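Local coordinates for DNA repair protein RAD7 (Saccharomyces cerevisiae, PDB 5ZB2) that is part of a complex with ABF1 and RAD16 that promotes global genome nucleotide excision repair, which removes damage from nontranscribing DNA, at residues Ser30-Leu33 with Val34-Leu38; Thr67-Leu70 with Phe71-Thr74; Tyr92-Leu95 with Ala96-Pro100; Asn114-Ser117 with Leu118-Ala122. All blocks are in the same frame, centred on the assembly; numbering follows the deposited sequence.

Contact 1 (Ser30-Leu33 with Val34-Leu38); sequences SSKL and VFNKL
Val-34 sets its CG2 methyl against the carbonyl oxygen of Ser-30, 3.1 Å away, one turn back along helix 8-41. This long alpha-helix precedes the strands and helices of the leucine-rich-repeat part of Rad7, and residues 30-38 show its regular pattern of bonds from each N-H to the carbonyl four residues earlier. With CG1 of Val-34 anti to the backbone N (chi1 180°), CG2 is left beside that N, close to the same oxygen that accepts the Val-34 N-H. The small Ser-30 and the branched Val-34 suit a close helix approach: each packs on the other's counterpart in the second subunit, whose Trp-23 also donates to Val-34 O. Leu-33 is on a more exposed part of the helix, and its carbonyl takes the N-H of Lys-37 at 2.9 Å. Asn-36 N bonds Lys-32 O at 3.0 Å, while the two side chains cross at a slant, ND2 coming to 3.9 Å from Lys-32 CG; the amide's OD1 is held by Arg-39. Phe-35 is buried, its ring resting on Leu-72 and Lys-73 and forming part of the pocket of a bound glycol. Replacing Phe-35 by an alanine would probably take away the ring that Leu-72 and Lys-73 rest on and open a gap between the helix and the loop before strand 78-81. Ser-31 O meets this residue twice: Phe-35 N-H points at it nearly along the C=O axis, and ring atom CD2 lies 3.0 Å from the same oxygen.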
loop_
_atom_site.group_PDB
_atom_site.type_symbol
_atom_site.label_atom_id
_atom_site.label_comp_id
_atom_site.label_asym_id
_atom_site.label_seq_id
_atom_site.Cartn_x
_atom_site.Cartn_y
_atom_site.Cartn_z
ATOM N N SER A 30 -4.734 -2.229 19.640
ATOM C CA SER A 30 -4.489 -0.800 19.804
ATOM C C SER A 30 -5.047 -0.009 18.628
ATOM O O SER A 30 -5.483 1.133 18.802
ATOM C CB SER A 30 -2.996 -0.528 19.959
ATOM O OG SER A 30 -2.747 0.868 19.958
ATOM N N SER A 31 -5.043 -0.597 17.430
ATOM C CA SER A 31 -5.663 0.061 16.285
ATOM C C SER A 31 -7.168 0.189 16.482
ATOM O O SER A 31 -7.760 1.222 16.148
ATOM C CB SER A 31 -5.353 -0.716 15.006
ATOM O OG SER A 31 -3.956 -0.869 14.828
ATOM N N LYS A 32 -7.802 -0.853 17.024
ATOM C CA LYS A 32 -9.237 -0.810 17.281
ATOM C C LYS A 32 -9.600 0.391 18.145
ATOM O O LYS A 32 -10.537 1.136 17.836
ATOM C CB LYS A 32 -9.676 -2.116 17.949
ATOM C CG LYS A 32 -11.167 -2.230 18.221
ATOM C CD LYS A 32 -11.496 -3.567 18.871
ATOM C CE LYS A 32 -12.972 -3.687 19.208
ATOM N NZ LYS A 32 -13.298 -5.000 19.834
ATOM N N LEU A 33 -8.855 0.601 19.233
ATOM C CA LEU A 33 -9.147 1.717 20.127
ATOM C C LEU A 33 -8.983 3.057 19.418
ATOM O O LEU A 33 -9.780 3.979 19.628
ATOM C CB LEU A 33 -8.240 1.651 21.355
ATOM C CG LEU A 33 -8.299 0.348 22.154
ATOM C CD1 LEU A 33 -7.222 0.340 23.228
ATOM C CD2 LEU A 33 -9.677 0.154 22.768
ATOM N N VAL A 34 -7.956 3.186 18.574
ATOM C CA VAL A 34 -7.699 4.465 17.917
ATOM C C VAL A 34 -8.812 4.795 16.930
ATOM O O VAL A 34 -9.171 5.965 16.749
ATOM C CB VAL A 34 -6.321 4.447 17.229
ATOM C CG1 VAL A 34 -6.047 5.774 16.536
ATOM C CG2 VAL A 34 -5.231 4.172 18.242
ATOM N N PHE A 35 -9.369 3.778 16.268
ATOM C CA PHE A 35 -10.463 4.028 15.334
ATOM C C PHE A 35 -11.761 4.318 16.077
ATOM O O PHE A 35 -12.562 5.150 15.636
ATOM C CB PHE A 35 -10.629 2.844 14.379
ATOM C CG PHE A 35 -9.542 2.745 13.343
ATOM C CD1 PHE A 35 -9.414 3.716 12.360
ATOM C CD2 PHE A 35 -8.650 1.685 13.348
ATOM C CE1 PHE A 35 -8.413 3.634 11.403
ATOM C CE2 PHE A 35 -7.647 1.595 12.392
ATOM C CZ PHE A 35 -7.530 2.572 11.420
ATOM N N ASN A 36 -11.983 3.650 17.214
ATOM C CA ASN A 36 -13.122 4.000 18.059
ATOM C C ASN A 36 -13.024 5.444 18.534
ATOM O O ASN A 36 -14.034 6.152 18.609
ATOM C CB ASN A 36 -13.204 3.056 19.259
ATOM C CG ASN A 36 -13.655 1.659 18.878
ATOM O OD1 ASN A 36 -14.279 1.452 17.838
ATOM N ND2 ASN A 36 -13.348 0.691 19.733
ATOM N N LYS A 37 -11.812 5.898 18.856
ATOM C CA LYS A 37 -11.626 7.279 19.291
ATOM C C LYS A 37 -12.131 8.256 18.237
ATOM O O LYS A 37 -12.859 9.203 18.550
ATOM C CB LYS A 37 -10.151 7.536 19.606
ATOM C CG LYS A 37 -9.841 8.944 20.110
ATOM C CD LYS A 37 -10.519 9.240 21.439
ATOM C CE LYS A 37 -10.136 10.619 21.963
ATOM N NZ LYS A 37 -10.799 10.928 23.264
ATOM N N LEU A 38 -11.758 8.036 16.974
ATOM C CA LEU A 38 -12.229 8.911 15.902
ATOM C C LEU A 38 -13.753 8.943 15.851
ATOM O O LEU A 38 -14.363 10.016 15.781
ATOM C CB LEU A 38 -11.658 8.451 14.560
ATOM C CG LEU A 38 -12.163 9.190 13.317
ATOM C CD1 LEU A 38 -11.875 10.671 13.417
ATOM C CD2 LEU A 38 -11.536 8.606 12.059
#

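Contact 2 (Thr67-Leu70 with Phe71-Thr74); sequences TLQL and FLKT
The ring of Phe-71 presents its edge to backbone oxygens: Leu-68 O lies in the ring plane, 3.6 Å from CD1, and Thr-67 O is near that plane as well, 3.8 Å from CE1. Leu-70 adds its CB at 4.0 Å from CD1. The slightly positive ring C-H groups suit these carbonyls, while beyond the segments the ring pairs edge-to-face with Phe-81 and rests on Leu-53, Ala-54 and Leu-57 of helix 50-59. An alanine in place of Phe-71 is likely to leave Phe-81 without its stacking partner and a gap against that helix. The backbone here makes a short 3-10 turn in the loop before strand 78-81, the outermost strand at this end of the leucine-rich-repeat solenoid. Phe-71 N-H reaches Leu-68 O, three residues back, at 3.0 Å; the donor stands 46° out of the carbonyl plane, so the bond misses the lone pairs. The next bond, from Leu-72 N to Gln-69 O, is weak. With its CG anti to the carbonyl carbon (chi1 -62°), Leu-72 lays that atom 3.7 Å from Leu-68 O, and its side chain reaches helix 89-98 at Thr-94 and Phe-98.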
loop_
_atom_site.group_PDB
_atom_site.type_symbol
_atom_site.label_atom_id
_atom_site.label_comp_id
_atom_site.label_asym_id
_atom_site.label_seq_id
_atom_site.Cartn_x
_atom_site.Cartn_y
_atom_site.Cartn_z
ATOM N N THR A 67 -11.877 9.500 4.522
ATOM C CA THR A 67 -13.086 9.173 5.267
ATOM C C THR A 67 -13.269 7.675 5.453
ATOM O O THR A 67 -14.007 7.260 6.356
ATOM C CB THR A 67 -14.313 9.755 4.559
ATOM O OG1 THR A 67 -14.355 9.290 3.205
ATOM C CG2 THR A 67 -14.260 11.269 4.565
ATOM N N LEU A 68 -12.620 6.857 4.621
ATOM C CA LEU A 68 -12.687 5.408 4.786
ATOM C C LEU A 68 -12.338 4.982 6.204
ATOM O O LEU A 68 -12.796 3.933 6.669
ATOM C CB LEU A 68 -11.741 4.731 3.790
ATOM C CG LEU A 68 -11.570 3.215 3.921
ATOM C CD1 LEU A 68 -12.886 2.502 3.641
ATOM C CD2 LEU A 68 -10.476 2.726 2.984
ATOM N N GLN A 69 -11.526 5.776 6.902
ATOM C CA GLN A 69 -11.063 5.397 8.230
ATOM C C GLN A 69 -12.193 5.353 9.246
ATOM O O GLN A 69 -12.030 4.733 10.303
ATOM C CB GLN A 69 -9.972 6.366 8.690
ATOM C CG GLN A 69 -8.712 6.283 7.844
ATOM C CD GLN A 69 -7.665 7.286 8.262
ATOM O OE1 GLN A 69 -6.664 6.935 8.888
ATOM N NE2 GLN A 69 -7.892 8.545 7.924
ATOM N N LEU A 70 -13.329 5.990 8.950
ATOM C CA LEU A 70 -14.499 5.905 9.819
ATOM C C LEU A 70 -15.046 4.484 9.912
ATOM O O LEU A 70 -15.756 4.162 10.874
ATOM C CB LEU A 70 -15.592 6.846 9.301
ATOM C CG LEU A 70 -15.194 8.322 9.195
ATOM C CD1 LEU A 70 -16.128 9.084 8.263
ATOM C CD2 LEU A 70 -15.177 8.961 10.575
ATOM N N PHE A 71 -14.732 3.629 8.942
ATOM C CA PHE A 71 -15.325 2.303 8.840
ATOM C C PHE A 71 -14.359 1.187 9.216
ATOM O O PHE A 71 -14.672 0.013 8.994
ATOM C CB PHE A 71 -15.841 2.080 7.416
ATOM C CG PHE A 71 -16.793 3.137 6.944
ATOM C CD1 PHE A 71 -16.323 4.300 6.358
ATOM C CD2 PHE A 71 -18.159 2.968 7.083
ATOM C CE1 PHE A 71 -17.199 5.274 5.924
ATOM C CE2 PHE A 71 -19.038 3.941 6.649
ATOM C CZ PHE A 71 -18.559 5.092 6.069
ATOM N N LEU A 72 -13.201 1.514 9.784
ATOM C CA LEU A 72 -12.163 0.525 10.036
ATOM C C LEU A 72 -12.219 0.016 11.473
ATOM O O LEU A 72 -12.584 0.742 12.401
ATOM C CB LEU A 72 -10.776 1.107 9.748
ATOM C CG LEU A 72 -10.499 1.543 8.306
ATOM C CD1 LEU A 72 -9.081 2.083 8.179
ATOM C CD2 LEU A 72 -10.718 0.405 7.321
ATOM N N LYS A 73 -11.838 -1.251 11.641
ATOM C CA LYS A 73 -11.800 -1.912 12.945
ATOM C C LYS A 73 -13.159 -1.847 13.646
ATOM O O LYS A 73 -13.288 -1.375 14.777
ATOM C CB LYS A 73 -10.697 -1.309 13.822
ATOM C CG LYS A 73 -9.272 -1.632 13.366
ATOM C CD LYS A 73 -9.025 -3.133 13.199
ATOM C CE LYS A 73 -9.375 -3.930 14.449
ATOM N NZ LYS A 73 -9.214 -5.398 14.235
ATOM N N THR A 74 -14.178 -2.339 12.946
ATOM C CA THR A 74 -15.507 -2.536 13.507
ATOM C C THR A 74 -15.866 -4.014 13.412
ATOM O O THR A 74 -15.195 -4.796 12.736
ATOM C CB THR A 74 -16.561 -1.690 12.778
ATOM O OG1 THR A 74 -16.892 -2.301 11.524
ATOM C CG2 THR A 74 -16.047 -0.274 12.529
#

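Contact 3 (Tyr92-Leu95 with Ala96-Pro100); sequences YKTL and AIFSP. With 9FO (3,6,9,12,15,18,21,24,27,30,33,36,39,42,45,48,51,54,57-nonadecaoxanonapentacontane-1,59-diol), chain K.
Phe-98 runs alongside Thr-94, one turn earlier on helix 89-98, the two side chains pointing the same way. Its CB sits 3.6 Å from Thr-94 O, the oxygen that also accepts the Phe-98 N-H at 3.0 Å; a second, weak bond goes from that N-H to Leu-95 O. CG stays near the same carbonyl, its place anti to the Phe-98 carbonyl carbon (chi1 -75°) directing the ring back toward the preceding turn. CD2 then meets the CG2 methyl of Thr-94 at 3.5 Å, and that methyl lies at the ring's edge, near its plane, with CE2 close to it too. The tip, CZ, comes to 3.8 Å from CAX of the bound polyether. One face of the ring is covered by Ile-97 CG2, 4.1 Å above its centre. A beta-branched residue suits position 94: CG2 meets the phenylalanine, while OG1 is satisfied by Asp-90 O. Ile-97 turns CG1 to 3.2 Å from Lys-93 O and carries CD1 on to the polyether, 3.7 Å from CAI. Lys-93 NZ forms salt bridges with Asp-90, Glu-116 and Asp-90 of the second subunit. Thr-94, Ile-97 and Phe-98 form part of the site where the polyether binds, on a helix that links the parallel strands 78-81 and 104-108 in the strand-and-helix alternation of a leucine-rich-repeat solenoid.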
loop_
_atom_site.group_PDB
_atom_site.type_symbol
_atom_site.label_atom_id
_atom_site.label_comp_id
_atom_site.label_asym_id
_atom_site.label_seq_id
_atom_site.Cartn_x
_atom_site.Cartn_y
_atom_site.Cartn_z
ATOM N N TYR A 92 -8.613 -0.143 -0.651
ATOM C CA TYR A 92 -9.240 -1.460 -0.632
ATOM C C TYR A 92 -8.415 -2.448 0.180
ATOM O O TYR A 92 -8.969 -3.282 0.910
ATOM C CB TYR A 92 -9.429 -1.968 -2.060
ATOM C CG TYR A 92 -10.419 -1.168 -2.876
ATOM C CD1 TYR A 92 -11.778 -1.201 -2.582
ATOM C CD2 TYR A 92 -10.002 -0.394 -3.949
ATOM C CE1 TYR A 92 -12.689 -0.477 -3.325
ATOM C CE2 TYR A 92 -10.908 0.334 -4.700
ATOM C CZ TYR A 92 -12.248 0.286 -4.384
ATOM O OH TYR A 92 -13.151 1.007 -5.125
ATOM N N LYS A 93 -7.087 -2.375 0.064
ATOM C CA LYS A 93 -6.225 -3.268 0.833
ATOM C C LYS A 93 -6.358 -3.007 2.329
ATOM O O LYS A 93 -6.403 -3.948 3.128
ATOM C CB LYS A 93 -4.773 -3.104 0.377
ATOM C CG LYS A 93 -4.505 -3.634 -1.031
ATOM C CD LYS A 93 -3.361 -2.895 -1.733
ATOM C CE LYS A 93 -2.017 -3.128 -1.052
ATOM N NZ LYS A 93 -0.906 -2.410 -1.745
ATOM N N THR A 94 -6.432 -1.735 2.730
ATOM C CA THR A 94 -6.530 -1.420 4.153
ATOM C C THR A 94 -7.871 -1.873 4.718
ATOM O O THR A 94 -7.933 -2.426 5.824
ATOM C CB THR A 94 -6.329 0.082 4.383
ATOM O OG1 THR A 94 -5.078 0.498 3.822
ATOM C CG2 THR A 94 -6.339 0.408 5.872
ATOM N N LEU A 95 -8.953 -1.652 3.970
ATOM C CA LEU A 95 -10.265 -2.136 4.390
ATOM C C LEU A 95 -10.223 -3.633 4.681
ATOM O O LEU A 95 -10.690 -4.090 5.731
ATOM C CB LEU A 95 -11.300 -1.822 3.307
ATOM C CG LEU A 95 -12.718 -2.350 3.540
ATOM C CD1 LEU A 95 -13.367 -1.630 4.715
ATOM C CD2 LEU A 95 -13.555 -2.209 2.279
ATOM N N ALA A 96 -9.656 -4.413 3.760
ATOM C CA ALA A 96 -9.592 -5.858 3.956
ATOM C C ALA A 96 -8.791 -6.213 5.203
ATOM O O ALA A 96 -9.152 -7.139 5.938
ATOM C CB ALA A 96 -8.985 -6.532 2.726
ATOM N N ILE A 97 -7.696 -5.493 5.457
ATOM C CA ILE A 97 -6.855 -5.810 6.607
ATOM C C ILE A 97 -7.596 -5.526 7.909
ATOM O O ILE A 97 -7.471 -6.278 8.883
ATOM C CB ILE A 97 -5.528 -5.029 6.520
ATOM C CG1 ILE A 97 -4.674 -5.549 5.357
ATOM C CG2 ILE A 97 -4.747 -5.101 7.829
ATOM C CD1 ILE A 97 -4.258 -7.008 5.468
ATOM N N PHE A 98 -8.388 -4.452 7.946
ATOM C CA PHE A 98 -8.970 -3.956 9.188
ATOM C C PHE A 98 -10.467 -4.239 9.316
ATOM O O PHE A 98 -11.130 -3.631 10.161
ATOM C CB PHE A 98 -8.714 -2.452 9.312
ATOM C CG PHE A 98 -7.297 -2.096 9.674
ATOM C CD1 PHE A 98 -6.635 -2.759 10.695
ATOM C CD2 PHE A 98 -6.629 -1.084 9.002
ATOM C CE1 PHE A 98 -5.338 -2.425 11.033
ATOM C CE2 PHE A 98 -5.332 -0.749 9.335
ATOM C CZ PHE A 98 -4.687 -1.420 10.351
ATOM N N SER A 99 -11.017 -5.157 8.517
ATOM C CA SER A 99 -12.437 -5.513 8.605
ATOM C C SER A 99 -12.602 -7.021 8.474
ATOM O O SER A 99 -13.358 -7.510 7.630
ATOM C CB SER A 99 -13.249 -4.783 7.534
ATOM O OG SER A 99 -13.213 -3.385 7.733
ATOM N N PRO A 100 -11.927 -7.794 9.328
ATOM C CA PRO A 100 -11.924 -9.254 9.147
ATOM C C PRO A 100 -13.283 -9.911 9.344
ATOM O O PRO A 100 -13.457 -11.060 8.920
ATOM C CB PRO A 100 -10.915 -9.734 10.201
ATOM C CG PRO A 100 -10.933 -8.670 11.251
ATOM C CD PRO A 100 -11.168 -7.378 10.520
HETATM O OAA 9FO K . 4.373 -9.515 5.501
HETATM C CAB 9FO K . 3.558 -8.628 6.214
HETATM C CAC 9FO K . 4.430 -7.653 7.003
HETATM O OAD 9FO K . 3.688 -7.069 8.035
HETATM C CAE 9FO K . 2.798 -6.071 7.632
HETATM C CAF 9FO K . 1.792 -5.810 8.753
HETATM O OAG 9FO K . 0.587 -5.362 8.204
HETATM C CAH 9FO K . -0.216 -6.378 7.674
HETATM C CAI 9FO K . -0.830 -5.878 6.374
HETATM O OAJ 9FO K . 0.093 -6.089 5.346
HETATM C CAK 9FO K . 0.144 -5.069 4.392
HETATM C CAL 9FO K . 1.406 -5.232 3.552
HETATM O OAM 9FO K . 2.030 -3.989 3.394
HETATM C CAN 9FO K . 3.426 -4.048 3.423
HETATM C CAO 9FO K . 3.892 -4.148 4.867
HETATM O OAP 9FO K . 4.708 -3.054 5.176
HETATM C CAQ 9FO K . 5.008 -2.944 6.535
HETATM C CAR 9FO K . 3.817 -2.329 7.257
HETATM O OAS 9FO K . 4.198 -1.885 8.525
HETATM C CAT 9FO K . 3.200 -2.024 9.497
HETATM C CAU 9FO K . 1.989 -1.146 9.179
HETATM O OAV 9FO K . 0.847 -1.948 9.098
HETATM C CAW 9FO K . -0.297 -1.276 8.656
HETATM C CAX 9FO K . -1.446 -2.273 8.517
HETATM O OAY 9FO K . -1.613 -2.638 7.176
HETATM C CAZ 9FO K . -2.266 -1.688 6.381
HETATM C CBA 9FO K . -2.620 -2.313 5.035
HETATM O OBB 9FO K . -2.092 -1.557 3.984
HETATM C CBC 9FO K . -0.844 -1.973 3.507
HETATM C CBD 9FO K . -0.536 -1.203 2.227
HETATM O OBE 9FO K . -0.022 0.050 2.563
HETATM C CBF 9FO K . -0.561 1.085 1.798
HETATM C CBG 9FO K . 0.121 2.396 2.169
HETATM O OBH 9FO K . 0.740 2.255 3.420
HETATM C CBI 9FO K . 0.886 3.448 4.142
HETATM C CBJ 9FO K . 1.012 3.141 5.632
HETATM O OBK 9FO K . 0.257 4.079 6.351
HETATM C CBL 9FO K . -0.504 3.557 7.405
HETATM C CBM 9FO K . -1.660 4.507 7.703
HETATM O OBN 9FO K . -2.562 3.889 8.575
HETATM C CBO 9FO K . -3.621 3.222 7.948
HETATM C CBP 9FO K . -4.712 4.213 7.540
HETATM O OBQ 9FO K . -5.386 3.679 6.436
HETATM C CBR 9FO K . -5.987 4.597 5.569
HETATM C CBS 9FO K . -6.068 3.931 4.200
HETATM O OBT 9FO K . -5.626 4.833 3.226
HETATM C CBU 9FO K . -4.998 4.238 2.126
HETATM C CBV 9FO K . -4.126 5.282 1.441
HETATM O OBW 9FO K . -2.875 5.295 2.064
HETATM C CBX 9FO K . -1.993 6.253 1.553
HETATM C CBY 9FO K . -0.840 6.462 2.531
HETATM O OBZ 9FO K . -1.328 6.572 3.838
HETATM C CCA 9FO K . -0.855 7.699 4.524
HETATM C CCB 9FO K . -1.137 7.540 6.016
HETATM O OCC 9FO K . -2.396 8.032 6.376
HETATM C CCD 9FO K . -3.507 7.393 5.814
HETATM C CCE 9FO K . -3.916 8.180 4.571
HETATM O OCF 9FO K . -5.285 8.468 4.587
HETATM C CCG 9FO K . -5.809 8.839 3.342
HETATM C CCH 9FO K . -4.931 9.896 2.669
HETATM O OCI 9FO K . -5.688 10.611 1.732
#

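Contact 4 (Asn114-Ser117 with Leu118-Ala122); sequences NHES and LLYIA
Glu-116 and Tyr-120 lie side by side, one turn apart on helix 115-124, and point the same way. This helix links strands 104-108 and 130-134 of the leucine-rich-repeat part, and Tyr-120 touches the bound polyether. Glu-116 CG rests 3.6 Å from Tyr-120 CE1, yet the carboxylate stands almost at right angles to the ring, 89° between the planes. The tyrosine leans, its chi1 at -98°, and this brings the ring edge to Glu-116 O, 3.2 Å from CD1. Their polar ends are joined by a water that donates to Glu-116 OE1 at 2.6 Å and accepts from Tyr-120 OH at 2.7 Å. His-115 and Leu-119 meet differently, crossing at a slant. Leu-119 CG stands over one face of the imidazole, offset toward its rim, and CD1 approaches NE2 to 3.2 Å; ND1 is bound to Thr-143. Asn-114 is the N-cap: its OD1 takes the N-H of Ser-117 at 2.8 Å, and its backbone oxygen takes that of Leu-118. A short amide suits this place because it can bend back to a first-turn N-H that has no earlier helical carbonyl to bond. Ser-117 OG has both Asn-114 OD1 and Phe-89 O within reach. Since OE2 of Glu-116 is in a salt bridge with Lys-93 while OE1 takes the water's proton, the carboxylate is probably held in its charged form, and the water probably helps orient the tyrosine hydroxyl.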
loop_
_atom_site.group_PDB
_atom_site.type_symbol
_atom_site.label_atom_id
_atom_site.label_comp_id
_atom_site.label_asym_id
_atom_site.label_seq_id
_atom_site.Cartn_x
_atom_site.Cartn_y
_atom_site.Cartn_z
ATOM N N ASN A 114 -7.852 -3.029 -8.306
ATOM C CA ASN A 114 -6.922 -3.689 -9.214
ATOM C C ASN A 114 -6.631 -5.110 -8.736
ATOM O O ASN A 114 -7.210 -5.604 -7.762
ATOM C CB ASN A 114 -5.630 -2.875 -9.368
ATOM C CG ASN A 114 -4.775 -2.844 -8.099
ATOM O OD1 ASN A 114 -5.083 -3.488 -7.090
ATOM N ND2 ASN A 114 -3.679 -2.094 -8.159
ATOM N N HIS A 115 -5.721 -5.763 -9.458
ATOM C CA HIS A 115 -5.349 -7.146 -9.180
ATOM C C HIS A 115 -5.041 -7.352 -7.699
ATOM O O HIS A 115 -5.642 -8.202 -7.034
ATOM C CB HIS A 115 -4.146 -7.519 -10.052
ATOM C CG HIS A 115 -3.627 -8.907 -9.830
ATOM N ND1 HIS A 115 -3.988 -9.974 -10.626
ATOM C CD2 HIS A 115 -2.748 -9.396 -8.923
ATOM C CE1 HIS A 115 -3.363 -11.062 -10.211
ATOM N NE2 HIS A 115 -2.606 -10.738 -9.178
ATOM N N GLU A 116 -4.103 -6.569 -7.165
ATOM C CA GLU A 116 -3.707 -6.735 -5.771
ATOM C C GLU A 116 -4.877 -6.470 -4.830
ATOM O O GLU A 116 -5.052 -7.180 -3.834
ATOM C CB GLU A 116 -2.530 -5.811 -5.455
ATOM C CG GLU A 116 -2.053 -5.863 -4.015
ATOM C CD GLU A 116 -0.858 -4.956 -3.769
ATOM O OE1 GLU A 116 0.127 -5.434 -3.175
ATOM O OE2 GLU A 116 -0.901 -3.770 -4.172
ATOM N N SER A 117 -5.691 -5.454 -5.129
ATOM C CA SER A 117 -6.842 -5.152 -4.282
ATOM C C SER A 117 -7.811 -6.326 -4.236
ATOM O O SER A 117 -8.314 -6.686 -3.165
ATOM C CB SER A 117 -7.557 -3.898 -4.787
ATOM O OG SER A 117 -6.680 -2.793 -4.840
ATOM N N LEU A 118 -8.084 -6.936 -5.392
ATOM C CA LEU A 118 -9.047 -8.031 -5.449
ATOM C C LEU A 118 -8.557 -9.244 -4.665
ATOM O O LEU A 118 -9.345 -9.900 -3.973
ATOM C CB LEU A 118 -9.325 -8.407 -6.905
ATOM C CG LEU A 118 -10.441 -9.422 -7.156
ATOM C CD1 LEU A 118 -11.771 -8.951 -6.577
ATOM C CD2 LEU A 118 -10.567 -9.699 -8.650
ATOM N N LEU A 119 -7.260 -9.561 -4.759
ATOM C CA LEU A 119 -6.733 -10.726 -4.052
ATOM C C LEU A 119 -6.602 -10.472 -2.553
ATOM O O LEU A 119 -6.705 -11.412 -1.758
ATOM C CB LEU A 119 -5.387 -11.136 -4.650
ATOM C CG LEU A 119 -5.400 -11.463 -6.148
ATOM C CD1 LEU A 119 -4.051 -12.009 -6.589
ATOM C CD2 LEU A 119 -6.506 -12.445 -6.507
ATOM N N TYR A 120 -6.379 -9.222 -2.141
ATOM C CA TYR A 120 -6.459 -8.894 -0.720
ATOM C C TYR A 120 -7.843 -9.220 -0.169
ATOM O O TYR A 120 -7.975 -9.821 0.903
ATOM C CB TYR A 120 -6.139 -7.415 -0.502
ATOM C CG TYR A 120 -4.719 -7.113 -0.087
ATOM C CD1 TYR A 120 -3.655 -7.324 -0.956
ATOM C CD2 TYR A 120 -4.446 -6.574 1.165
ATOM C CE1 TYR A 120 -2.355 -7.027 -0.580
ATOM C CE2 TYR A 120 -3.152 -6.273 1.549
ATOM C CZ TYR A 120 -2.112 -6.500 0.674
ATOM O OH TYR A 120 -0.826 -6.199 1.059
ATOM N N ILE A 121 -8.891 -8.822 -0.896
ATOM C CA ILE A 121 -10.260 -9.082 -0.455
ATOM C C ILE A 121 -10.491 -10.579 -0.290
ATOM O O ILE A 121 -11.034 -11.035 0.722
ATOM C CB ILE A 121 -11.260 -8.457 -1.444
ATOM C CG1 ILE A 121 -11.223 -6.936 -1.318
ATOM C CG2 ILE A 121 -12.682 -8.979 -1.210
ATOM C CD1 ILE A 121 -11.937 -6.211 -2.427
ATOM N N ALA A 122 -10.085 -11.366 -1.287
ATOM C CA ALA A 122 -10.328 -12.804 -1.241
ATOM C C ALA A 122 -9.512 -13.496 -0.153
ATOM O O ALA A 122 -9.973 -14.486 0.427
ATOM C CB ALA A 122 -10.010 -13.430 -2.598
HETATM O O HOH W 1 1.122 -5.515 -0.734
#

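Contact 1 is the surface member, on a long helix that, like contact 2, meets the second subunit. Contacts 2 and 3 are buried and mainly apolar; contact 4 is partly buried and mixes an imidazole-leucine contact, a water-bridged glutamate-tyrosine pair and an N-cap. The first, third and fourth are alpha-helical; contact 2 is a loop with a short 3-10 turn that fits between contacts 1 and 3, touching both. A probable hydrogen bond from Lys-73 N to Phe-98 O, 2.9 Å, ties it to contact 3. Contacts 3 and 4 lie on successive leucine-rich-repeat helices, joined by the Lys-93 to Glu-116 salt bridge and by Tyr-92 packing on Ser-117, whereas contacts 1 and 4 are about 14 Å apart at their nearest atoms.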